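Local coordinates for protein acinetobacter secreted protease CpaA (Acinetobacter nosocomialis M2, PDB 6O38) that is a secreted zinc metalloprotease, exported through the type II secretion system and held here in complex with its chaperone CpaB, at residues N403-T408 with A494-E499; L407-S412 with N533-P538; M377-S382 with R397-V402; N413-L418 with V560-A565. All coordinates share one frame; numbering follows the deposited sequence.

Contact 1 of 4, residues N403-T408 with A494-E499; sequences NLTNLT and AAMRHE. With ZN (zinc ion), chain M.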
loop_
_atom_site.group_PDB
_atom_site.type_symbol
_atom_site.label_atom_id
_atom_site.label_comp_id
_atom_site.label_asym_id
_atom_site.label_seq_id
_atom_site.Cartn_x
_atom_site.Cartn_y
_atom_site.Cartn_z
ATOM N N ASN A 403 -12.762 7.637 -3.751
ATOM C CA ASN A 403 -11.552 7.973 -3.007
ATOM C C ASN A 403 -10.375 7.105 -3.434
ATOM O O ASN A 403 -9.239 7.587 -3.522
ATOM C CB ASN A 403 -11.805 7.834 -1.506
ATOM C CG ASN A 403 -12.797 8.855 -0.986
ATOM O OD1 ASN A 403 -12.869 9.977 -1.487
ATOM N ND2 ASN A 403 -13.571 8.468 0.021
ATOM N N LEU A 404 -10.624 5.822 -3.701
ATOM C CA LEU A 404 -9.542 4.940 -4.127
ATOM C C LEU A 404 -9.049 5.306 -5.521
ATOM O O LEU A 404 -7.847 5.220 -5.802
ATOM C CB LEU A 404 -10.002 3.483 -4.081
ATOM C CG LEU A 404 -8.948 2.443 -4.464
ATOM C CD1 LEU A 404 -7.816 2.437 -3.452
ATOM C CD2 LEU A 404 -9.575 1.065 -4.578
ATOM N N THR A 405 -9.959 5.712 -6.408
ATOM C CA THR A 405 -9.552 6.151 -7.739
ATOM C C THR A 405 -8.672 7.393 -7.660
ATOM O O THR A 405 -7.629 7.472 -8.318
ATOM C CB THR A 405 -10.782 6.415 -8.607
ATOM O OG1 THR A 405 -11.628 5.260 -8.603
ATOM C CG2 THR A 405 -10.364 6.725 -10.037
ATOM N N ASN A 406 -9.083 8.378 -6.857
ATOM C CA ASN A 406 -8.290 9.596 -6.719
ATOM C C ASN A 406 -6.944 9.309 -6.064
ATOM O O ASN A 406 -5.936 9.940 -6.402
ATOM C CB ASN A 406 -9.064 10.644 -5.921
ATOM C CG ASN A 406 -10.271 11.172 -6.670
ATOM O OD1 ASN A 406 -10.321 11.127 -7.900
ATOM N ND2 ASN A 406 -11.249 11.682 -5.932
ATOM N N LEU A 407 -6.908 8.366 -5.120
ATOM C CA LEU A 407 -5.637 7.981 -4.516
ATOM C C LEU A 407 -4.733 7.294 -5.532
ATOM O O LEU A 407 -3.526 7.561 -5.579
ATOM C CB LEU A 407 -5.880 7.074 -3.311
ATOM C CG LEU A 407 -4.626 6.477 -2.666
ATOM C CD1 LEU A 407 -3.786 7.568 -2.020
ATOM C CD2 LEU A 407 -4.992 5.407 -1.651
ATOM N N THR A 408 -5.299 6.405 -6.352
ATOM C CA THR A 408 -4.513 5.743 -7.388
ATOM C C THR A 408 -4.005 6.745 -8.417
ATOM O O THR A 408 -2.844 6.680 -8.838
ATOM C CB THR A 408 -5.351 4.657 -8.066
ATOM O OG1 THR A 408 -5.792 3.710 -7.086
ATOM C CG2 THR A 408 -4.536 3.936 -9.129
ATOM N N ALA A 494 -13.145 -1.540 -5.367
ATOM C CA ALA A 494 -11.922 -1.331 -6.131
ATOM C C ALA A 494 -12.138 -1.459 -7.633
ATOM O O ALA A 494 -11.204 -1.207 -8.401
ATOM C CB ALA A 494 -10.843 -2.319 -5.680
ATOM N N ALA A 495 -13.340 -1.844 -8.064
ATOM C CA ALA A 495 -13.633 -2.001 -9.483
ATOM C C ALA A 495 -13.815 -0.672 -10.201
ATOM O O ALA A 495 -13.659 -0.622 -11.427
ATOM C CB ALA A 495 -14.888 -2.855 -9.669
HETATM N N MSE A 496 -14.141 0.397 -9.478
HETATM C CA MSE A 496 -14.418 1.683 -10.108
HETATM C C MSE A 496 -13.190 2.250 -10.807
HETATM O O MSE A 496 -13.266 2.666 -11.962
HETATM C CB MSE A 496 -14.937 2.693 -9.088
HETATM C CG MSE A 496 -15.424 3.980 -9.730
HETATM SE SE MSE A 496 -15.896 5.377 -8.464
HETATM C CE MSE A 496 -16.679 6.650 -9.716
ATOM N N ARG A 497 -12.055 2.266 -10.101
ATOM C CA ARG A 497 -10.819 2.738 -10.713
ATOM C C ARG A 497 -10.416 1.885 -11.907
ATOM O O ARG A 497 -9.659 2.355 -12.763
ATOM C CB ARG A 497 -9.687 2.763 -9.683
ATOM C CG ARG A 497 -9.211 1.392 -9.229
ATOM C CD ARG A 497 -7.966 1.511 -8.366
ATOM N NE ARG A 497 -7.493 0.215 -7.888
ATOM C CZ ARG A 497 -6.513 0.060 -7.004
ATOM N NH1 ARG A 497 -5.901 1.122 -6.499
ATOM N NH2 ARG A 497 -6.145 -1.156 -6.623
ATOM N N HIS A 498 -10.914 0.650 -11.985
ATOM C CA HIS A 498 -10.654 -0.197 -13.143
ATOM C C HIS A 498 -11.562 0.172 -14.309
ATOM O O HIS A 498 -11.099 0.312 -15.447
ATOM C CB HIS A 498 -10.831 -1.669 -12.763
ATOM C CG HIS A 498 -10.597 -2.618 -13.896
ATOM N ND1 HIS A 498 -9.350 -3.125 -14.197
ATOM C CD2 HIS A 498 -11.450 -3.161 -14.796
ATOM C CE1 HIS A 498 -9.446 -3.936 -15.236
ATOM N NE2 HIS A 498 -10.710 -3.975 -15.618
ATOM N N GLU A 499 -12.859 0.338 -14.044
ATOM C CA GLU A 499 -13.792 0.688 -15.109
ATOM C C GLU A 499 -13.552 2.107 -15.613
ATOM O O GLU A 499 -13.655 2.368 -16.817
ATOM C CB GLU A 499 -15.232 0.521 -14.624
ATOM C CG GLU A 499 -15.560 -0.881 -14.125
ATOM C CD GLU A 499 -15.242 -1.966 -15.142
ATOM O OE1 GLU A 499 -14.805 -3.061 -14.728
ATOM O OE2 GLU A 499 -15.416 -1.726 -16.356
HETATM ZN ZN ZN M . -11.514 -4.531 -17.622
#
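Arg497 of the active-site helix lays its extended side chain across helix 391-411, meeting Leu404, Thr405 and Thr408. CG is placed between the backbone N and the carbonyl carbon (chi1 70°), and the straight chain then carries the guanidinium past Leu404 toward Thr408. There Arg497 NH1 donates to Thr408 OG1 at 2.7 Å, with an N-H...O angle of 150°; the hydroxyl lies at the guanidinium edge, 9° out of its plane. Leu404 comes over a face instead, its CD2 offset toward the rim of the group. The same methyl reaches Ala494 CB at 3.8 Å, so one leucine bridges Arg497 and Ala494. Thr408 OG1 is also a donor, to Leu404 O at 2.9 Å, on the opposite face of that carbonyl from Thr408 N; this fixes the hydroxyl for Arg497. Asn533 OD1 is a further acceptor for Arg497 NH1. Closer to the backbone, Thr405 lies alongside the base of Arg497, with Thr405 OG1 3.3 Å from Arg497 CB and itself hydrogen-bonded to Gly401 O. On the far side of the helix from this packing, His498 NE2 binds zinc at 2.2 Å, with His502, His508 and Asp170 of the chaperone CpaB. Helices 391-411 and 496-504 thus pack together beside strand 416-425, whose Leu418 touches both Thr405 and Met496, while Met496 also reaches Tyr459 of strand 457-462.

Contact 2 of 4, residues L407-S412 with N533-P538; sequences LTAENS and NFYSSP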
loop_
_atom_site.group_PDB
_atom_site.type_symbol
_atom_site.label_atom_id
_atom_site.label_comp_id
_atom_site.label_asym_id
_atom_site.label_seq_id
_atom_site.Cartn_x
_atom_site.Cartn_y
_atom_site.Cartn_z
ATOM N N LEU A 407 -6.908 8.366 -5.120
ATOM C CA LEU A 407 -5.637 7.981 -4.516
ATOM C C LEU A 407 -4.733 7.294 -5.532
ATOM O O LEU A 407 -3.526 7.561 -5.579
ATOM C CB LEU A 407 -5.880 7.074 -3.311
ATOM C CG LEU A 407 -4.626 6.477 -2.666
ATOM C CD1 LEU A 407 -3.786 7.568 -2.020
ATOM C CD2 LEU A 407 -4.992 5.407 -1.651
ATOM N N THR A 408 -5.299 6.405 -6.352
ATOM C CA THR A 408 -4.513 5.743 -7.388
ATOM C C THR A 408 -4.005 6.745 -8.417
ATOM O O THR A 408 -2.844 6.680 -8.838
ATOM C CB THR A 408 -5.351 4.657 -8.066
ATOM O OG1 THR A 408 -5.792 3.710 -7.086
ATOM C CG2 THR A 408 -4.536 3.936 -9.129
ATOM N N ALA A 409 -4.863 7.678 -8.836
ATOM C CA ALA A 409 -4.450 8.682 -9.811
ATOM C C ALA A 409 -3.349 9.577 -9.255
ATOM O O ALA A 409 -2.380 9.890 -9.956
ATOM C CB ALA A 409 -5.653 9.521 -10.241
ATOM N N GLU A 410 -3.480 9.997 -7.994
ATOM C CA GLU A 410 -2.487 10.887 -7.403
ATOM C C GLU A 410 -1.149 10.182 -7.219
ATOM O O GLU A 410 -0.089 10.797 -7.390
ATOM C CB GLU A 410 -3.002 11.429 -6.070
ATOM C CG GLU A 410 -2.149 12.532 -5.471
ATOM C CD GLU A 410 -2.829 13.220 -4.304
ATOM O OE1 GLU A 410 -3.888 13.848 -4.520
ATOM O OE2 GLU A 410 -2.309 13.130 -3.172
ATOM N N ASN A 411 -1.174 8.893 -6.871
ATOM C CA ASN A 411 0.063 8.129 -6.753
ATOM C C ASN A 411 0.762 7.954 -8.093
ATOM O O ASN A 411 1.975 7.723 -8.121
ATOM C CB ASN A 411 -0.216 6.756 -6.139
ATOM C CG ASN A 411 -0.553 6.833 -4.664
ATOM O OD1 ASN A 411 -0.181 7.785 -3.979
ATOM N ND2 ASN A 411 -1.258 5.823 -4.166
ATOM N N SER A 412 0.028 8.058 -9.199
ATOM C CA SER A 412 0.557 7.773 -10.524
ATOM C C SER A 412 0.889 9.026 -11.320
ATOM O O SER A 412 1.252 8.913 -12.495
ATOM C CB SER A 412 -0.441 6.919 -11.314
ATOM O OG SER A 412 -0.674 5.680 -10.669
ATOM N N ASN A 533 -1.857 0.387 -5.847
ATOM C CA ASN A 533 -2.544 1.658 -6.077
ATOM C C ASN A 533 -1.784 2.515 -7.092
ATOM O O ASN A 533 -1.303 3.609 -6.796
ATOM C CB ASN A 533 -2.725 2.399 -4.757
ATOM C CG ASN A 533 -3.482 1.581 -3.730
ATOM O OD1 ASN A 533 -4.343 0.771 -4.074
ATOM N ND2 ASN A 533 -3.160 1.787 -2.458
ATOM N N PHE A 534 -1.688 1.997 -8.315
ATOM C CA PHE A 534 -1.003 2.710 -9.384
ATOM C C PHE A 534 -1.648 2.398 -10.724
ATOM O O PHE A 534 -2.171 1.302 -10.941
ATOM C CB PHE A 534 0.488 2.348 -9.459
ATOM C CG PHE A 534 1.285 2.779 -8.263
ATOM C CD1 PHE A 534 1.780 4.071 -8.174
ATOM C CD2 PHE A 534 1.561 1.889 -7.239
ATOM C CE1 PHE A 534 2.521 4.469 -7.078
ATOM C CE2 PHE A 534 2.302 2.280 -6.141
ATOM C CZ PHE A 534 2.782 3.573 -6.060
ATOM N N TYR A 535 -1.611 3.382 -11.617
ATOM C CA TYR A 535 -1.724 3.136 -13.046
ATOM C C TYR A 535 -0.322 2.967 -13.618
ATOM O O TYR A 535 0.647 3.528 -13.100
ATOM C CB TYR A 535 -2.453 4.279 -13.754
ATOM C CG TYR A 535 -3.915 4.415 -13.386
ATOM C CD1 TYR A 535 -4.871 3.567 -13.932
ATOM C CD2 TYR A 535 -4.342 5.397 -12.501
ATOM C CE1 TYR A 535 -6.207 3.689 -13.603
ATOM C CE2 TYR A 535 -5.680 5.527 -12.166
ATOM C CZ TYR A 535 -6.607 4.670 -12.720
ATOM O OH TYR A 535 -7.938 4.791 -12.393
ATOM N N SER A 536 -0.215 2.186 -14.689
ATOM C CA SER A 536 1.101 1.811 -15.188
ATOM C C SER A 536 1.812 3.009 -15.807
ATOM O O SER A 536 1.194 3.853 -16.461
ATOM C CB SER A 536 0.986 0.681 -16.212
ATOM O OG SER A 536 0.389 1.130 -17.413
ATOM N N SER A 537 3.127 3.076 -15.587
ATOM C CA SER A 537 3.977 4.144 -16.098
ATOM C C SER A 537 5.444 3.760 -15.940
ATOM O O SER A 537 5.839 3.240 -14.889
ATOM C CB SER A 537 3.697 5.463 -15.376
ATOM O OG SER A 537 4.648 6.451 -15.738
ATOM N N PRO A 538 6.282 4.010 -16.951
ATOM C CA PRO A 538 7.718 3.724 -16.813
ATOM C C PRO A 538 8.446 4.672 -15.876
ATOM O O PRO A 538 9.666 4.550 -15.723
ATOM C CB PRO A 538 8.238 3.863 -18.251
ATOM C CG PRO A 538 7.291 4.810 -18.897
ATOM C CD PRO A 538 5.945 4.544 -18.281
#
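Ser412 and Tyr535 make the close-fitting part of this contact, where the end of helix 391-411 meets the irregular segment 533-538. Tyr535 N donates to Ser412 OG at 2.7 Å (N-H...O 156°), and Ser412 OG in turn donates to Thr408 O at 3.0 Å, tying segment 533-538 to the last turn of the helix. Having OG beside its own backbone N (chi1 -61°) keeps it within reach of both partners. Next to it, Thr408 CG2 lies 3.5 Å from Phe534 N and 3.6 Å from Tyr535 CE2, approaching the ring obliquely. Tyr535 OH ends on Arg497 O.

The other flank is looser and partly exposed. Asn411 ND2 makes a weak hydrogen bond to Asn533 O at 3.4 Å, and the Asn411 and Asn533 amides run alongside each other, 23° apart, Asn533 OD1 being taken by Arg497. Phe534 turns its edge to the helix end, CE1 standing 3.5 Å from Asn411 O. Phe144 and Gln125 of the chaperone CpaB pack on Leu407 and Asn411 here. On the buried side, Tyr535 is wedged among Thr405 of helix 391-411, Phe416 of strand 416-425, and Val558 and Ile561 of helix 557-569.

Contact 3 of 4, residues M377-S382 with R397-V402; sequences MLLVSS and RMIEGV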
loop_
_atom_site.group_PDB
_atom_site.type_symbol
_atom_site.label_atom_id
_atom_site.label_comp_id
_atom_site.label_asym_id
_atom_site.label_seq_id
_atom_site.Cartn_x
_atom_site.Cartn_y
_atom_site.Cartn_z
HETATM N N MSE A 377 -18.652 13.274 -11.888
HETATM C CA MSE A 377 -19.308 11.982 -12.059
HETATM C C MSE A 377 -20.701 11.947 -11.436
HETATM O O MSE A 377 -20.938 12.530 -10.378
HETATM C CB MSE A 377 -18.447 10.869 -11.455
HETATM C CG MSE A 377 -17.092 10.691 -12.123
HETATM SE SE MSE A 377 -17.214 9.916 -13.908
HETATM C CE MSE A 377 -17.982 8.188 -13.434
ATOM N N LEU A 378 -21.618 11.254 -12.105
ATOM C CA LEU A 378 -22.957 11.005 -11.588
ATOM C C LEU A 378 -23.024 9.568 -11.089
ATOM O O LEU A 378 -22.802 8.629 -11.860
ATOM C CB LEU A 378 -24.017 11.250 -12.662
ATOM C CG LEU A 378 -25.424 10.734 -12.348
ATOM C CD1 LEU A 378 -25.998 11.429 -11.122
ATOM C CD2 LEU A 378 -26.344 10.902 -13.548
ATOM N N LEU A 379 -23.322 9.399 -9.805
ATOM C CA LEU A 379 -23.377 8.084 -9.181
ATOM C C LEU A 379 -24.823 7.606 -9.155
ATOM O O LEU A 379 -25.692 8.272 -8.581
ATOM C CB LEU A 379 -22.794 8.128 -7.769
ATOM C CG LEU A 379 -21.375 8.694 -7.659
ATOM C CD1 LEU A 379 -20.873 8.625 -6.224
ATOM C CD2 LEU A 379 -20.427 7.966 -8.601
ATOM N N VAL A 380 -25.076 6.455 -9.772
ATOM C CA VAL A 380 -26.407 5.864 -9.845
ATOM C C VAL A 380 -26.376 4.529 -9.115
ATOM O O VAL A 380 -25.545 3.667 -9.424
ATOM C CB VAL A 380 -26.870 5.680 -11.302
ATOM C CG1 VAL A 380 -28.314 5.206 -11.343
ATOM C CG2 VAL A 380 -26.703 6.975 -12.081
ATOM N N SER A 381 -27.278 4.362 -8.151
ATOM C CA SER A 381 -27.383 3.136 -7.371
ATOM C C SER A 381 -28.754 2.513 -7.591
ATOM O O SER A 381 -29.776 3.197 -7.478
ATOM C CB SER A 381 -27.157 3.406 -5.882
ATOM O OG SER A 381 -26.751 2.228 -5.209
ATOM N N SER A 382 -28.768 1.223 -7.907
ATOM C CA SER A 382 -30.023 0.527 -8.144
ATOM C C SER A 382 -30.790 0.357 -6.833
ATOM O O SER A 382 -30.180 0.138 -5.781
ATOM C CB SER A 382 -29.764 -0.840 -8.777
ATOM O OG SER A 382 -30.970 -1.570 -8.929
ATOM N N ARG A 397 -20.486 2.908 -0.369
ATOM C CA ARG A 397 -19.692 2.001 -1.191
ATOM C C ARG A 397 -19.101 2.719 -2.399
ATOM O O ARG A 397 -17.938 2.499 -2.753
ATOM C CB ARG A 397 -20.551 0.820 -1.638
ATOM C CG ARG A 397 -19.763 -0.404 -2.073
ATOM C CD ARG A 397 -20.703 -1.510 -2.518
ATOM N NE ARG A 397 -20.036 -2.805 -2.611
ATOM C CZ ARG A 397 -19.530 -3.306 -3.732
ATOM N NH1 ARG A 397 -19.608 -2.618 -4.863
ATOM N NH2 ARG A 397 -18.944 -4.495 -3.722
HETATM N N MSE A 398 -19.884 3.581 -3.038
HETATM C CA MSE A 398 -19.432 4.279 -4.236
HETATM C C MSE A 398 -18.424 5.374 -3.903
HETATM O O MSE A 398 -17.501 5.630 -4.674
HETATM C CB MSE A 398 -20.626 4.868 -4.990
HETATM C CG MSE A 398 -21.731 3.863 -5.264
HETATM SE SE MSE A 398 -23.005 4.472 -6.606
HETATM C CE MSE A 398 -21.813 4.502 -8.149
ATOM N N ILE A 399 -18.610 6.020 -2.749
ATOM C CA ILE A 399 -17.689 7.074 -2.330
ATOM C C ILE A 399 -16.295 6.505 -2.101
ATOM O O ILE A 399 -15.289 7.104 -2.503
ATOM C CB ILE A 399 -18.227 7.788 -1.075
ATOM C CG1 ILE A 399 -19.459 8.625 -1.426
ATOM C CG2 ILE A 399 -17.151 8.662 -0.450
ATOM C CD1 ILE A 399 -19.262 9.530 -2.626
ATOM N N GLU A 400 -16.210 5.337 -1.458
ATOM C CA GLU A 400 -14.912 4.697 -1.269
ATOM C C GLU A 400 -14.281 4.319 -2.602
ATOM O O GLU A 400 -13.051 4.328 -2.732
ATOM C CB GLU A 400 -15.057 3.463 -0.377
ATOM C CG GLU A 400 -15.513 3.772 1.042
ATOM C CD GLU A 400 -14.649 4.816 1.730
ATOM O OE1 GLU A 400 -13.416 4.805 1.525
ATOM O OE2 GLU A 400 -15.206 5.648 2.475
ATOM N N GLY A 401 -15.102 3.981 -3.599
ATOM C CA GLY A 401 -14.574 3.770 -4.937
ATOM C C GLY A 401 -13.999 5.038 -5.537
ATOM O O GLY A 401 -12.988 5.000 -6.241
ATOM N N VAL A 402 -14.641 6.178 -5.272
ATOM C CA VAL A 402 -14.130 7.454 -5.764
ATOM C C VAL A 402 -12.815 7.803 -5.076
ATOM O O VAL A 402 -11.848 8.219 -5.724
ATOM C CB VAL A 402 -15.179 8.564 -5.567
ATOM C CG1 VAL A 402 -14.626 9.906 -6.020
ATOM C CG2 VAL A 402 -16.457 8.230 -6.318
#
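Leu379 and Met398 form the centre of a largely apolar helix-on-sheet contact, in which helix 391-411 packs on strand 367-381, the strand that precedes it through the short helix 383-389. No hydrogen bond crosses between the segments. Their axes approach to 10.1 Å and are inclined at 147°, roughly antiparallel. The two main side chains lie alongside, Leu379 reaching from the strand toward the helix and selenomethionine Met398 from the helix toward the strand. Met398 leaves the helix extended and bends only at its last torsion (chi3 66°), which folds CE back against the leucine: Met398 CE lies 3.8 Å from Leu379 CD2, and SE is equally far from Leu379 CB. Met398 SE also rests 3.9 Å from Val380 O. The other methyl, CD1, faces the helix itself: Leu379 and Ile399 cross nearly at right angles, their CD1 atoms 4.0 Å apart, and Leu379 CD1 lies 4.4 Å from Val402 CG2. Strand 367-381 is flanked by its parallel neighbours 416-425 and 457-462, and Asp420 and Gln461 on them touch Ile399 and Met398. Met496 of helix 496-504 closes in on Leu379 and Val402, while the chaperone CpaB binds Arg397 and Glu400 through salt bridges.

Contact 4 of 4, residues N413-L418 with V560-A565; sequences NARFYL and VINLNA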
loop_
_atom_site.group_PDB
_atom_site.type_symbol
_atom_site.label_atom_id
_atom_site.label_comp_id
_atom_site.label_asym_id
_atom_site.label_seq_id
_atom_site.Cartn_x
_atom_site.Cartn_y
_atom_site.Cartn_z
ATOM N N ASN A 413 0.770 10.210 -10.716
ATOM C CA ASN A 413 0.898 11.483 -11.425
ATOM C C ASN A 413 -0.093 11.581 -12.580
ATOM O O ASN A 413 0.180 12.224 -13.596
ATOM C CB ASN A 413 2.330 11.711 -11.924
ATOM C CG ASN A 413 3.352 11.664 -10.805
ATOM O OD1 ASN A 413 3.165 12.274 -9.752
ATOM N ND2 ASN A 413 4.440 10.938 -11.029
ATOM N N ALA A 414 -1.249 10.939 -12.429
ATOM C CA ALA A 414 -2.324 11.060 -13.403
ATOM C C ALA A 414 -3.053 12.379 -13.189
ATOM O O ALA A 414 -3.469 12.694 -12.069
ATOM C CB ALA A 414 -3.293 9.886 -13.285
ATOM N N ARG A 415 -3.206 13.150 -14.262
ATOM C CA ARG A 415 -3.724 14.514 -14.160
ATOM C C ARG A 415 -5.254 14.523 -14.201
ATOM O O ARG A 415 -5.881 15.162 -15.046
ATOM C CB ARG A 415 -3.138 15.382 -15.267
ATOM C CG ARG A 415 -1.623 15.499 -15.233
ATOM C CD ARG A 415 -1.148 16.687 -16.050
ATOM N NE ARG A 415 0.302 16.698 -16.211
ATOM C CZ ARG A 415 0.945 16.119 -17.221
ATOM N NH1 ARG A 415 0.265 15.486 -18.167
ATOM N NH2 ARG A 415 2.268 16.178 -17.289
ATOM N N PHE A 416 -5.855 13.797 -13.262
ATOM C CA PHE A 416 -7.304 13.835 -13.124
ATOM C C PHE A 416 -7.698 13.461 -11.703
ATOM O O PHE A 416 -6.978 12.736 -11.012
ATOM C CB PHE A 416 -8.000 12.907 -14.131
ATOM C CG PHE A 416 -8.099 11.475 -13.681
ATOM C CD1 PHE A 416 -7.029 10.611 -13.832
ATOM C CD2 PHE A 416 -9.270 10.990 -13.122
ATOM C CE1 PHE A 416 -7.121 9.292 -13.426
ATOM C CE2 PHE A 416 -9.368 9.673 -12.711
ATOM C CZ PHE A 416 -8.291 8.823 -12.864
ATOM N N TYR A 417 -8.851 13.975 -11.284
ATOM C CA TYR A 417 -9.521 13.561 -10.062
ATOM C C TYR A 417 -10.997 13.353 -10.365
ATOM O O TYR A 417 -11.566 14.027 -11.228
ATOM C CB TYR A 417 -9.385 14.593 -8.933
ATOM C CG TYR A 417 -8.007 14.716 -8.326
ATOM C CD1 TYR A 417 -7.558 13.802 -7.381
ATOM C CD2 TYR A 417 -7.168 15.768 -8.668
ATOM C CE1 TYR A 417 -6.304 13.919 -6.812
ATOM C CE2 TYR A 417 -5.914 15.895 -8.104
ATOM C CZ TYR A 417 -5.487 14.969 -7.177
ATOM O OH TYR A 417 -4.237 15.094 -6.615
ATOM N N LEU A 418 -11.612 12.417 -9.651
ATOM C CA LEU A 418 -13.047 12.198 -9.756
ATOM C C LEU A 418 -13.761 12.999 -8.677
ATOM O O LEU A 418 -13.348 12.992 -7.512
ATOM C CB LEU A 418 -13.390 10.713 -9.630
ATOM C CG LEU A 418 -12.961 9.811 -10.788
ATOM C CD1 LEU A 418 -13.574 8.428 -10.634
ATOM C CD2 LEU A 418 -13.341 10.425 -12.127
ATOM N N VAL A 560 -1.542 7.901 -21.565
ATOM C CA VAL A 560 -2.819 7.936 -22.272
ATOM C C VAL A 560 -3.872 8.666 -21.447
ATOM O O VAL A 560 -4.691 9.415 -21.992
ATOM C CB VAL A 560 -3.260 6.504 -22.631
ATOM C CG1 VAL A 560 -4.680 6.500 -23.178
ATOM C CG2 VAL A 560 -2.300 5.899 -23.643
ATOM N N ILE A 561 -3.866 8.465 -20.127
ATOM C CA ILE A 561 -4.802 9.173 -19.256
ATOM C C ILE A 561 -4.601 10.680 -19.374
ATOM O O ILE A 561 -5.565 11.445 -19.497
ATOM C CB ILE A 561 -4.649 8.699 -17.800
ATOM C CG1 ILE A 561 -5.065 7.233 -17.663
ATOM C CG2 ILE A 561 -5.461 9.576 -16.863
ATOM C CD1 ILE A 561 -4.893 6.684 -16.263
ATOM N N ASN A 562 -3.343 11.126 -19.347
ATOM C CA ASN A 562 -3.054 12.555 -19.396
ATOM C C ASN A 562 -3.414 13.179 -20.738
ATOM O O ASN A 562 -3.539 14.405 -20.821
ATOM C CB ASN A 562 -1.578 12.803 -19.082
ATOM C CG ASN A 562 -1.226 12.467 -17.646
ATOM O OD1 ASN A 562 -2.106 12.319 -16.798
ATOM N ND2 ASN A 562 0.066 12.346 -17.366
ATOM N N LEU A 563 -3.582 12.373 -21.787
ATOM C CA LEU A 563 -4.018 12.888 -23.078
ATOM C C LEU A 563 -5.533 12.978 -23.198
ATOM O O LEU A 563 -6.028 13.687 -24.083
ATOM C CB LEU A 563 -3.471 12.014 -24.211
ATOM C CG LEU A 563 -1.966 12.098 -24.477
ATOM C CD1 LEU A 563 -1.575 11.208 -25.645
ATOM C CD2 LEU A 563 -1.545 13.536 -24.734
ATOM N N ASN A 564 -6.277 12.283 -22.336
ATOM C CA ASN A 564 -7.730 12.250 -22.406
ATOM C C ASN A 564 -8.414 12.896 -21.210
ATOM O O ASN A 564 -9.630 13.108 -21.258
ATOM C CB ASN A 564 -8.222 10.800 -22.539
ATOM C CG ASN A 564 -7.814 10.164 -23.850
ATOM O OD1 ASN A 564 -7.590 10.852 -24.846
ATOM N ND2 ASN A 564 -7.714 8.840 -23.859
ATOM N N ALA A 565 -7.672 13.208 -20.145
ATOM C CA ALA A 565 -8.295 13.686 -18.913
ATOM C C ALA A 565 -9.009 15.015 -19.126
ATOM O O ALA A 565 -10.168 15.180 -18.728
ATOM C CB ALA A 565 -7.244 13.808 -17.809
#
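Arg415, the centre of an inverse gamma turn between helix 391-411 and strand 416-425, gives its backbone N to Asn562 on helix 557-569. The bond from Arg415 N to Asn562 OD1 is 2.9 Å long and fairly straight (166°), though the donor sits 27° off the plane of the side-chain carbonyl. It fixes the amide, whose ND2 then faces the Arg415 side chain; that chain crosses Asn562 at about a right angle, NH1 lying 3.4 Å from Asn562 CB. NH1 and ND2 are both donors, so their closeness is packing and not a bond, and NE has a long, weak ion pair with Asp371. Beside this polar edge the contact is apolar. A chi1 of 84° swings the Phe416 ring toward helix 557-569, where Ile561 CG2 meets CD1 obliquely at 3.6 Å. Ala565 CB packs against the turn, 3.4 Å from Arg415 O and 3.9 Å from Phe416 CB. Leu504 of the active-site helix touches both Phe416 and Ile561. A Schellman motif at Asn413 ends the preceding helix. A helix late in the chain, after the zinc-binding helix, packed at the start of strand 416-425, is consistent with the C-terminal helix of metzincin-like proteases.

Helix 391-411 runs through contacts 1, 2 and 3, and contact 4 begins just after it. Contacts 1 and 2, with centres about 10 Å apart, share Leu407 and Thr408 and are joined by Arg497, whose NH1 lies 2.9 Å from Asn533 OD1. Met496 links contact 1 to contact 3, its SE 3.5 Å from Gly401 C, and its CE reaches Leu418 of contact 4. Tyr535 joins contact 2 to contact 4 through Ile561 CD1, 3.8 Å from its CG. Contact 1 alone includes a zinc ligand; the Tyr535 and Ile561 side chains lie about 11 and 13 Å from the metal, so contacts 2 and 4 lie behind the zinc-binding helix, away from the metal itself.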